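Local coordinates for protein succinate-semialdehyde dehydrogenase (Synechococcus sp., PDB 4ITA) that probably oxidises succinic semialdehyde to succinate with NADP+ as cofactor, as a member of the aldehyde dehydrogenase family, at residues 30-35 with 198-203; 90-95 with 421-426; 117-122 with 451-456. One frame throughout, in Å; residues are numbered along the deposited sequence.

The three contacts are spread over one aldehyde dehydrogenase chain, their centres 25 to 27 Å apart, and none touches another. Along the chain they interlock: 30-35, 90-95 and 117-122 come first, and their partners 198-203, 421-426 and 451-456 follow in the same order, so each contact joins an early part of the chain to a later one. Contacts 1 and 3 reach the same mixed sheet, in which strands 201-207 and 115-129 are neighbours, whereas contact 2 sets helix 79-103 against the loop between strands 412-415 and 434-435. Contacts 2 and 3 both touch the second subunit; contact 3 lies where the sheet continues into it, and contact 1 packs a helix against that sheet within the chain.

Contact 1. Residues 30-35 with 198-203; sequences KLAKAQ and DPRVKA
Leu31 and Arg200 carry most of this contact, and no hydrogen bond crosses it. Leu31 makes van der Waals contacts with both its methyls: CD2 meets CG2 of Val201 at 3.9 Å, an apolar pair, and CD1 rests on the Asp198 carboxylate, 3.6 Å from its CG. The flat guanidinium of Arg200 turns one face to the helix backbone, with C of Leu31 over its centre and N of Ala32 nearer its rim. Arg200 NH1 comes within 3.4 Å of Ala32 CA, while CD of the same arginine packs against CB of Gln35. Helix 24-41 is thereby laid over the turn that leads into strand 201-207 of the Rossmann-type sheet, a type I turn from Asp198 to Val201 with an Asx turn at its start. Polar bonds fix the arginine from within that turn. Its chain bends at the third torsion (-71°), which brings the guanidinium back to Asp198. Arg200 grips Asp198 side-on: its NE gives a nearly straight bond (2.9 Å, 175°) to the syn lone pair of OD1, and its NH2 reaches OD2 at 2.8 Å. OD1 also accepts from the backbone N of Arg200, so the carboxylate is held against rotation. Asp28, on the same helix as Leu31, forms a second salt bridge with Arg200 NH2.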
loop_
_atom_site.group_PDB
_atom_site.type_symbol
_atom_site.label_atom_id
_atom_site.label_comp_id
_atom_site.label_asym_id
_atom_site.label_seq_id
_atom_site.Cartn_x
_atom_site.Cartn_y
_atom_site.Cartn_z
ATOM N N LYS A 30 1.269 6.976 25.955
ATOM C CA LYS A 30 1.684 5.706 25.366
ATOM C C LYS A 30 2.393 5.897 24.032
ATOM O O LYS A 30 3.356 5.196 23.742
ATOM C CB LYS A 30 0.506 4.740 25.265
ATOM C CG LYS A 30 0.026 4.298 26.651
ATOM C CD LYS A 30 -0.701 2.979 26.625
ATOM C CE LYS A 30 -1.192 2.595 28.013
ATOM N NZ LYS A 30 -0.298 1.603 28.682
ATOM N N LEU A 31 1.939 6.852 23.230
ATOM C CA LEU A 31 2.612 7.155 21.967
ATOM C C LEU A 31 3.990 7.781 22.184
ATOM O O LEU A 31 4.940 7.449 21.475
ATOM C CB LEU A 31 1.722 8.025 21.069
ATOM C CG LEU A 31 0.410 7.339 20.674
ATOM C CD1 LEU A 31 -0.466 8.275 19.854
ATOM C CD2 LEU A 31 0.669 6.049 19.904
ATOM N N ALA A 32 4.117 8.653 23.180
ATOM C CA ALA A 32 5.425 9.203 23.526
ATOM C C ALA A 32 6.382 8.087 23.937
ATOM O O ALA A 32 7.543 8.080 23.528
ATOM C CB ALA A 32 5.299 10.222 24.647
ATOM N N LYS A 33 5.898 7.145 24.741
ATOM C CA LYS A 33 6.748 6.041 25.176
ATOM C C LYS A 33 7.113 5.129 24.011
ATOM O O LYS A 33 8.247 4.661 23.920
ATOM C CB LYS A 33 6.101 5.244 26.313
ATOM C CG LYS A 33 7.047 4.197 26.906
ATOM C CD LYS A 33 6.536 3.597 28.200
ATOM C CE LYS A 33 5.353 2.691 27.973
ATOM N NZ LYS A 33 4.817 2.217 29.291
ATOM N N ALA A 34 6.161 4.884 23.115
ATOM C CA ALA A 34 6.442 4.084 21.922
ATOM C C ALA A 34 7.523 4.721 21.061
ATOM O O ALA A 34 8.398 4.031 20.532
ATOM C CB ALA A 34 5.179 3.896 21.107
ATOM N N GLN A 35 7.473 6.038 20.917
ATOM C CA GLN A 35 8.472 6.737 20.132
ATOM C C GLN A 35 9.861 6.615 20.749
ATOM O O GLN A 35 10.844 6.336 20.049
ATOM C CB GLN A 35 8.086 8.206 19.950
ATOM C CG GLN A 35 9.089 8.981 19.124
ATOM C CD GLN A 35 9.222 8.417 17.723
ATOM O OE1 GLN A 35 8.275 7.836 17.182
ATOM N NE2 GLN A 35 10.402 8.576 17.126
ATOM N N ASP A 198 -1.735 11.216 15.050
ATOM C CA ASP A 198 -0.543 11.557 15.820
ATOM C C ASP A 198 0.679 11.490 14.912
ATOM O O ASP A 198 0.862 10.512 14.195
ATOM C CB ASP A 198 -0.375 10.612 17.001
ATOM C CG ASP A 198 0.734 11.056 17.932
ATOM O OD1 ASP A 198 1.913 10.776 17.637
ATOM O OD2 ASP A 198 0.421 11.708 18.950
ATOM N N PRO A 199 1.526 12.531 14.938
ATOM C CA PRO A 199 2.655 12.562 13.998
ATOM C C PRO A 199 3.662 11.429 14.194
ATOM O O PRO A 199 4.391 11.102 13.257
ATOM C CB PRO A 199 3.317 13.917 14.278
ATOM C CG PRO A 199 2.794 14.348 15.610
ATOM C CD PRO A 199 1.418 13.774 15.719
ATOM N N ARG A 200 3.693 10.820 15.372
ATOM C CA ARG A 200 4.627 9.728 15.633
ATOM C C ARG A 200 4.159 8.395 15.046
ATOM O O ARG A 200 4.954 7.470 14.854
ATOM C CB ARG A 200 4.867 9.593 17.139
ATOM C CG ARG A 200 5.506 10.846 17.745
ATOM C CD ARG A 200 5.331 10.906 19.253
ATOM N NE ARG A 200 3.944 11.188 19.617
ATOM C CZ ARG A 200 3.570 11.687 20.789
ATOM N NH1 ARG A 200 4.477 11.976 21.711
ATOM N NH2 ARG A 200 2.288 11.908 21.034
ATOM N N VAL A 201 2.867 8.287 14.771
ATOM C CA VAL A 201 2.313 7.068 14.199
ATOM C C VAL A 201 2.524 7.105 12.685
ATOM O O VAL A 201 2.122 8.061 12.027
ATOM C CB VAL A 201 0.827 6.915 14.577
ATOM C CG1 VAL A 201 0.197 5.738 13.851
ATOM C CG2 VAL A 201 0.697 6.749 16.085
ATOM N N LYS A 202 3.190 6.084 12.139
ATOM C CA LYS A 202 3.669 6.145 10.752
ATOM C C LYS A 202 2.865 5.321 9.752
ATOM O O LYS A 202 2.971 5.532 8.541
ATOM C CB LYS A 202 5.152 5.752 10.683
ATOM C CG LYS A 202 6.069 6.615 11.559
ATOM C CD LYS A 202 5.927 8.114 11.281
ATOM C CE LYS A 202 6.961 8.890 12.086
ATOM N NZ LYS A 202 6.788 10.363 12.002
ATOM N N ALA A 203 2.053 4.399 10.255
ATOM C CA ALA A 203 1.352 3.460 9.400
ATOM C C ALA A 203 0.236 2.820 10.197
ATOM O O ALA A 203 0.259 2.837 11.424
ATOM C CB ALA A 203 2.311 2.398 8.899
#

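Contact 2. Residues 90-95 with 421-426; sequences ALVCRY and SDPRLP. With EDO (1,2-ethanediol), chain R.
A first torsion of -179° swings the Tyr95 ring out from the helix, opposite its backbone N, and lays one face over the Pro423-Arg424 peptide. Leu91, one turn earlier, has a similar first torsion (-167°), which turns its branch to the proline, CD2 lying 4.0 Å from CG of Pro423. The proline ring is thus met by Leu91, by CB of Val92 and by Tyr95. In an off-centre CH-pi contact, CB of Pro423 lies 4.2 Å from the centroid of the Tyr95 ring, and O of Pro423 sits 3.2 Å above the ring plane, offset toward the rim. Here a type I turn, Asp422 to Leu425, in the loop after strand 412-415 docks against helix 79-103; Val92 also packs on Trp137 and Phe140 of helix 137-149. An Asx turn shapes its start: OD1 of Asp422 accepts from the backbone N of Arg424 at 3.0 Å, from above the carboxylate plane. Arg424 then folds back to grip this carboxylate side-on, NH2 to Asp422 OD2 at 2.8 Å and NE to Asp422 OD1 at 3.1 Å. A water in the plane of the Tyr95 ring bridges its OH, 2.7 Å away, to O of Arg424, which also packs on Thr111 of the second subunit.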
loop_
_atom_site.group_PDB
_atom_site.type_symbol
_atom_site.label_atom_id
_atom_site.label_comp_id
_atom_site.label_asym_id
_atom_site.label_seq_id
_atom_site.Cartn_x
_atom_site.Cartn_y
_atom_site.Cartn_z
ATOM N N ALA A 90 1.970 -19.135 17.970
ATOM C CA ALA A 90 3.366 -19.501 18.190
ATOM C C ALA A 90 4.071 -19.734 16.860
ATOM O O ALA A 90 5.219 -19.331 16.673
ATOM C CB ALA A 90 3.458 -20.736 19.062
ATOM N N LEU A 91 3.374 -20.381 15.930
ATOM C CA LEU A 91 3.970 -20.733 14.652
ATOM C C LEU A 91 4.392 -19.501 13.860
ATOM O O LEU A 91 5.455 -19.492 13.257
ATOM C CB LEU A 91 2.986 -21.571 13.839
ATOM C CG LEU A 91 3.490 -22.296 12.601
ATOM C CD1 LEU A 91 4.438 -23.414 13.012
ATOM C CD2 LEU A 91 2.299 -22.830 11.810
ATOM N N VAL A 92 3.569 -18.452 13.844
ATOM C CA VAL A 92 3.947 -17.271 13.063
ATOM C C VAL A 92 5.089 -16.507 13.748
ATOM O O VAL A 92 5.923 -15.897 13.077
ATOM C CB VAL A 92 2.726 -16.357 12.711
ATOM C CG1 VAL A 92 2.138 -15.715 13.967
ATOM C CG2 VAL A 92 3.125 -15.316 11.672
ATOM N N CYS A 93 5.153 -16.565 15.078
ATOM C CA CYS A 93 6.303 -16.013 15.793
ATOM C C CYS A 93 7.580 -16.716 15.348
ATOM O O CYS A 93 8.581 -16.073 15.022
ATOM C CB CYS A 93 6.130 -16.156 17.307
ATOM S SG CYS A 93 4.894 -15.047 18.012
ATOM N N ARG A 94 7.532 -18.040 15.309
ATOM C CA ARG A 94 8.705 -18.812 14.899
ATOM C C ARG A 94 9.051 -18.585 13.427
ATOM O O ARG A 94 10.226 -18.508 13.072
ATOM C CB ARG A 94 8.510 -20.302 15.184
ATOM C CG ARG A 94 8.462 -20.598 16.662
ATOM C CD ARG A 94 8.741 -22.059 16.995
ATOM N NE ARG A 94 8.679 -22.277 18.439
ATOM C CZ ARG A 94 9.667 -21.981 19.275
ATOM N NH1 ARG A 94 10.792 -21.458 18.806
ATOM N NH2 ARG A 94 9.531 -22.193 20.579
ATOM N N TYR A 95 8.037 -18.452 12.576
ATOM C CA TYR A 95 8.263 -18.187 11.159
ATOM C C TYR A 95 9.110 -16.932 10.941
ATOM O O TYR A 95 10.113 -16.957 10.217
ATOM C CB TYR A 95 6.936 -18.079 10.411
ATOM C CG TYR A 95 7.114 -17.820 8.936
ATOM C CD1 TYR A 95 7.415 -18.857 8.062
ATOM C CD2 TYR A 95 6.994 -16.535 8.413
ATOM C CE1 TYR A 95 7.584 -18.620 6.710
ATOM C CE2 TYR A 95 7.154 -16.293 7.062
ATOM C CZ TYR A 95 7.456 -17.334 6.216
ATOM O OH TYR A 95 7.621 -17.086 4.869
ATOM N N SER A 421 -5.129 -19.931 6.214
ATOM C CA SER A 421 -3.924 -19.117 6.268
ATOM C C SER A 421 -2.752 -19.959 6.782
ATOM O O SER A 421 -2.927 -20.896 7.564
ATOM C CB SER A 421 -4.138 -17.871 7.120
ATOM O OG SER A 421 -4.565 -18.212 8.420
ATOM N N ASP A 422 -1.557 -19.626 6.315
ATOM C CA ASP A 422 -0.352 -20.391 6.594
ATOM C C ASP A 422 0.761 -19.357 6.586
ATOM O O ASP A 422 0.897 -18.634 5.609
ATOM C CB ASP A 422 -0.150 -21.402 5.455
ATOM C CG ASP A 422 1.058 -22.314 5.650
ATOM O OD1 ASP A 422 2.072 -21.894 6.242
ATOM O OD2 ASP A 422 0.998 -23.468 5.171
ATOM N N PRO A 423 1.570 -19.277 7.658
ATOM C CA PRO A 423 2.640 -18.267 7.680
ATOM C C PRO A 423 3.569 -18.298 6.461
ATOM O O PRO A 423 4.175 -17.288 6.117
ATOM C CB PRO A 423 3.427 -18.619 8.949
ATOM C CG PRO A 423 2.444 -19.312 9.824
ATOM C CD PRO A 423 1.536 -20.078 8.897
ATOM N N ARG A 424 3.674 -19.453 5.810
ATOM C CA ARG A 424 4.593 -19.620 4.690
ATOM C C ARG A 424 4.136 -18.956 3.390
ATOM O O ARG A 424 4.925 -18.802 2.459
ATOM C CB ARG A 424 4.839 -21.111 4.434
ATOM C CG ARG A 424 5.546 -21.821 5.584
ATOM C CD ARG A 424 5.577 -23.326 5.364
ATOM N NE ARG A 424 4.235 -23.897 5.388
ATOM C CZ ARG A 424 3.972 -25.196 5.290
ATOM N NH1 ARG A 424 4.965 -26.065 5.160
ATOM N NH2 ARG A 424 2.718 -25.619 5.321
ATOM N N LEU A 425 2.862 -18.573 3.323
ATOM C CA LEU A 425 2.263 -18.055 2.088
ATOM C C LEU A 425 1.544 -16.741 2.385
ATOM O O LEU A 425 0.853 -16.636 3.391
ATOM C CB LEU A 425 1.252 -19.067 1.522
ATOM C CG LEU A 425 1.726 -20.261 0.669
ATOM C CD1 LEU A 425 2.318 -19.804 -0.648
ATOM C CD2 LEU A 425 2.704 -21.163 1.381
ATOM N N PRO A 426 1.706 -15.729 1.514
ATOM C CA PRO A 426 1.013 -14.458 1.773
ATOM C C PRO A 426 -0.512 -14.605 1.765
ATOM O O PRO A 426 -1.061 -15.553 1.187
ATOM C CB PRO A 426 1.491 -13.550 0.634
ATOM C CG PRO A 426 2.792 -14.174 0.176
ATOM C CD PRO A 426 2.591 -15.650 0.340
HETATM C C1 EDO R . -8.199 -17.307 9.815
HETATM O O1 EDO R . -7.069 -18.059 9.364
HETATM C C2 EDO R . -8.220 -15.963 9.099
HETATM O O2 EDO R . -7.061 -15.199 9.466
HETATM O O HOH W 1 7.692 -19.158 3.133
#

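Contact 3. Residues 117-122 with 451-456; sequences YVCYQP and KTVWLK
An antiparallel strand pair, in which the C-terminal strand 448-455 runs beside strand 115-129, forms part of the projecting sheet through which the two subunits of this aldehyde dehydrogenase join. Tyr117 with Val453 and Cys119 with Lys451 are hydrogen-bonded pairs, each closed by two reciprocal backbone bonds, among them Val453 N to Tyr117 O at 2.8 Å; Val118 with Thr452 between them is a non-hydrogen-bonded pair, its CA atoms 4.5 Å apart. On the far edge, Thr452 to Leu455 pair in parallel with a strand of the second subunit, so the sheet runs on across the interface. Thr452 OG1 is hydrogen-bonded to Pro426 O of that subunit.

On the face that holds Tyr117, Cys119, Lys451 and Val453, the tyrosine ring lies alongside the valine. CG of Tyr117 is placed between the backbone N and the carbonyl carbon (chi1 54°), which stands the ring up beside Val453. CB of Val453 sits over one face of the Tyr117 ring, 3.8 Å from the centroid, while CG1 of the valine lies 3.7 Å from CZ of the tyrosine. Replacing Tyr117 by alanine would probably strip Val453 of this aromatic cover and leave a gap where Ile405 of the second subunit also packs. Further along, SG of Cys119 rests against CB of Lys451 and lies 4.1 Å from Val453 CG2. The lysine chain bends at its third torsion (-81°), bringing its ammonium group toward Gln121; Ile405 O and Leu408 O of the second subunit also accept from it. Lys451 NZ donates a hydrogen bond to Gln121 OE1 at 2.7 Å, coming in 24° out of the side-chain carbonyl plane.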
loop_
_atom_site.group_PDB
_atom_site.type_symbol
_atom_site.label_atom_id
_atom_site.label_comp_id
_atom_site.label_asym_id
_atom_site.label_seq_id
_atom_site.Cartn_x
_atom_site.Cartn_y
_atom_site.Cartn_z
ATOM N N TYR A 117 21.949 -0.839 -3.933
ATOM C CA TYR A 117 21.100 -1.856 -3.339
ATOM C C TYR A 117 19.874 -1.245 -2.710
ATOM O O TYR A 117 19.759 -0.021 -2.588
ATOM C CB TYR A 117 21.865 -2.672 -2.284
ATOM C CG TYR A 117 22.539 -1.877 -1.171
ATOM C CD1 TYR A 117 23.804 -1.332 -1.348
ATOM C CD2 TYR A 117 21.924 -1.705 0.070
ATOM C CE1 TYR A 117 24.439 -0.622 -0.324
ATOM C CE2 TYR A 117 22.549 -0.997 1.101
ATOM C CZ TYR A 117 23.807 -0.459 0.898
ATOM O OH TYR A 117 24.437 0.241 1.912
ATOM N N VAL A 118 18.957 -2.115 -2.316
ATOM C CA VAL A 118 17.852 -1.714 -1.467
ATOM C C VAL A 118 18.076 -2.344 -0.099
ATOM O O VAL A 118 18.396 -3.539 -0.002
ATOM C CB VAL A 118 16.500 -2.177 -2.048
ATOM C CG1 VAL A 118 15.352 -1.805 -1.115
ATOM C CG2 VAL A 118 16.279 -1.572 -3.440
ATOM N N CYS A 119 17.942 -1.542 0.952
ATOM C CA CYS A 119 17.942 -2.071 2.312
ATOM C C CYS A 119 16.578 -1.799 2.919
ATOM O O CYS A 119 15.780 -1.045 2.352
ATOM C CB CYS A 119 19.081 -1.487 3.156
ATOM S SG CYS A 119 19.001 0.276 3.460
ATOM N N TYR A 120 16.300 -2.433 4.049
ATOM C CA TYR A 120 14.964 -2.401 4.615
ATOM C C TYR A 120 15.055 -1.962 6.059
ATOM O O TYR A 120 15.751 -2.575 6.858
ATOM C CB TYR A 120 14.289 -3.768 4.460
ATOM C CG TYR A 120 14.168 -4.163 3.005
ATOM C CD1 TYR A 120 13.117 -3.692 2.225
ATOM C CD2 TYR A 120 15.130 -4.969 2.398
ATOM C CE1 TYR A 120 13.016 -4.031 0.886
ATOM C CE2 TYR A 120 15.038 -5.304 1.056
ATOM C CZ TYR A 120 13.982 -4.828 0.306
ATOM O OH TYR A 120 13.886 -5.166 -1.033
ATOM N N GLN A 121 14.378 -0.870 6.380
ATOM C CA GLN A 121 14.446 -0.290 7.714
ATOM C C GLN A 121 13.034 -0.037 8.232
ATOM O O GLN A 121 12.125 0.257 7.459
ATOM C CB GLN A 121 15.238 1.013 7.662
ATOM C CG GLN A 121 16.697 0.819 7.262
ATOM C CD GLN A 121 17.489 2.101 7.385
ATOM O OE1 GLN A 121 17.072 3.146 6.896
ATOM N NE2 GLN A 121 18.618 2.038 8.081
ATOM N N PRO A 122 12.827 -0.154 9.543
ATOM C CA PRO A 122 11.490 0.030 10.113
ATOM C C PRO A 122 10.989 1.471 9.964
ATOM O O PRO A 122 11.779 2.423 9.908
ATOM C CB PRO A 122 11.698 -0.320 11.587
ATOM C CG PRO A 122 13.134 0.011 11.840
ATOM C CD PRO A 122 13.831 -0.426 10.579
ATOM N N LYS A 451 14.743 1.392 1.317
ATOM C CA LYS A 451 15.646 2.508 1.069
ATOM C C LYS A 451 16.624 2.138 -0.037
ATOM O O LYS A 451 17.401 1.200 0.109
ATOM C CB LYS A 451 16.394 2.882 2.366
ATOM C CG LYS A 451 17.473 3.954 2.177
ATOM C CD LYS A 451 18.289 4.231 3.447
ATOM C CE LYS A 451 17.569 5.168 4.405
ATOM N NZ LYS A 451 18.287 5.300 5.710
ATOM N N THR A 452 16.575 2.863 -1.149
ATOM C CA THR A 452 17.558 2.675 -2.211
ATOM C C THR A 452 18.858 3.379 -1.849
ATOM O O THR A 452 18.858 4.540 -1.436
ATOM C CB THR A 452 17.034 3.202 -3.550
ATOM O OG1 THR A 452 16.044 2.294 -4.027
ATOM C CG2 THR A 452 18.148 3.289 -4.586
ATOM N N VAL A 453 19.964 2.656 -1.988
ATOM C CA VAL A 453 21.277 3.198 -1.672
ATOM C C VAL A 453 22.153 3.140 -2.913
ATOM O O VAL A 453 22.184 2.127 -3.615
ATOM C CB VAL A 453 21.956 2.415 -0.528
ATOM C CG1 VAL A 453 23.338 2.988 -0.233
ATOM C CG2 VAL A 453 21.087 2.435 0.718
ATOM N N TRP A 454 22.851 4.239 -3.184
ATOM C CA TRP A 454 23.760 4.320 -4.325
ATOM C C TRP A 454 25.055 4.930 -3.822
ATOM O O TRP A 454 25.059 6.037 -3.295
ATOM C CB TRP A 454 23.144 5.194 -5.419
ATOM C CG TRP A 454 23.925 5.283 -6.710
ATOM C CD1 TRP A 454 23.669 4.609 -7.867
ATOM C CD2 TRP A 454 25.052 6.134 -6.983
ATOM N NE1 TRP A 454 24.576 4.971 -8.839
ATOM C CE2 TRP A 454 25.433 5.905 -8.322
ATOM C CE3 TRP A 454 25.775 7.064 -6.224
ATOM C CZ2 TRP A 454 26.510 6.567 -8.917
ATOM C CZ3 TRP A 454 26.848 7.721 -6.819
ATOM C CH2 TRP A 454 27.201 7.470 -8.152
ATOM N N LEU A 455 26.148 4.194 -3.962
ATOM C CA LEU A 455 27.447 4.640 -3.482
ATOM C C LEU A 455 28.414 4.696 -4.655
ATOM O O LEU A 455 28.656 3.680 -5.307
ATOM C CB LEU A 455 27.947 3.668 -2.415
ATOM C CG LEU A 455 29.405 3.671 -1.944
ATOM C CD1 LEU A 455 29.694 4.904 -1.144
ATOM C CD2 LEU A 455 29.704 2.418 -1.119
ATOM N N LYS A 456 28.961 5.878 -4.923
ATOM C CA LYS A 456 29.856 6.058 -6.064
ATOM C C LYS A 456 31.026 5.094 -6.014
ATOM O O LYS A 456 31.313 4.426 -7.015
ATOM C CB LYS A 456 30.390 7.487 -6.133
ATOM C CG LYS A 456 31.224 7.734 -7.387
ATOM C CD LYS A 456 31.922 9.091 -7.367
ATOM C CE LYS A 456 32.609 9.374 -8.702
ATOM N NZ LYS A 456 33.289 10.704 -8.750
ATOM O OXT LYS A 456 31.686 4.963 -4.980
#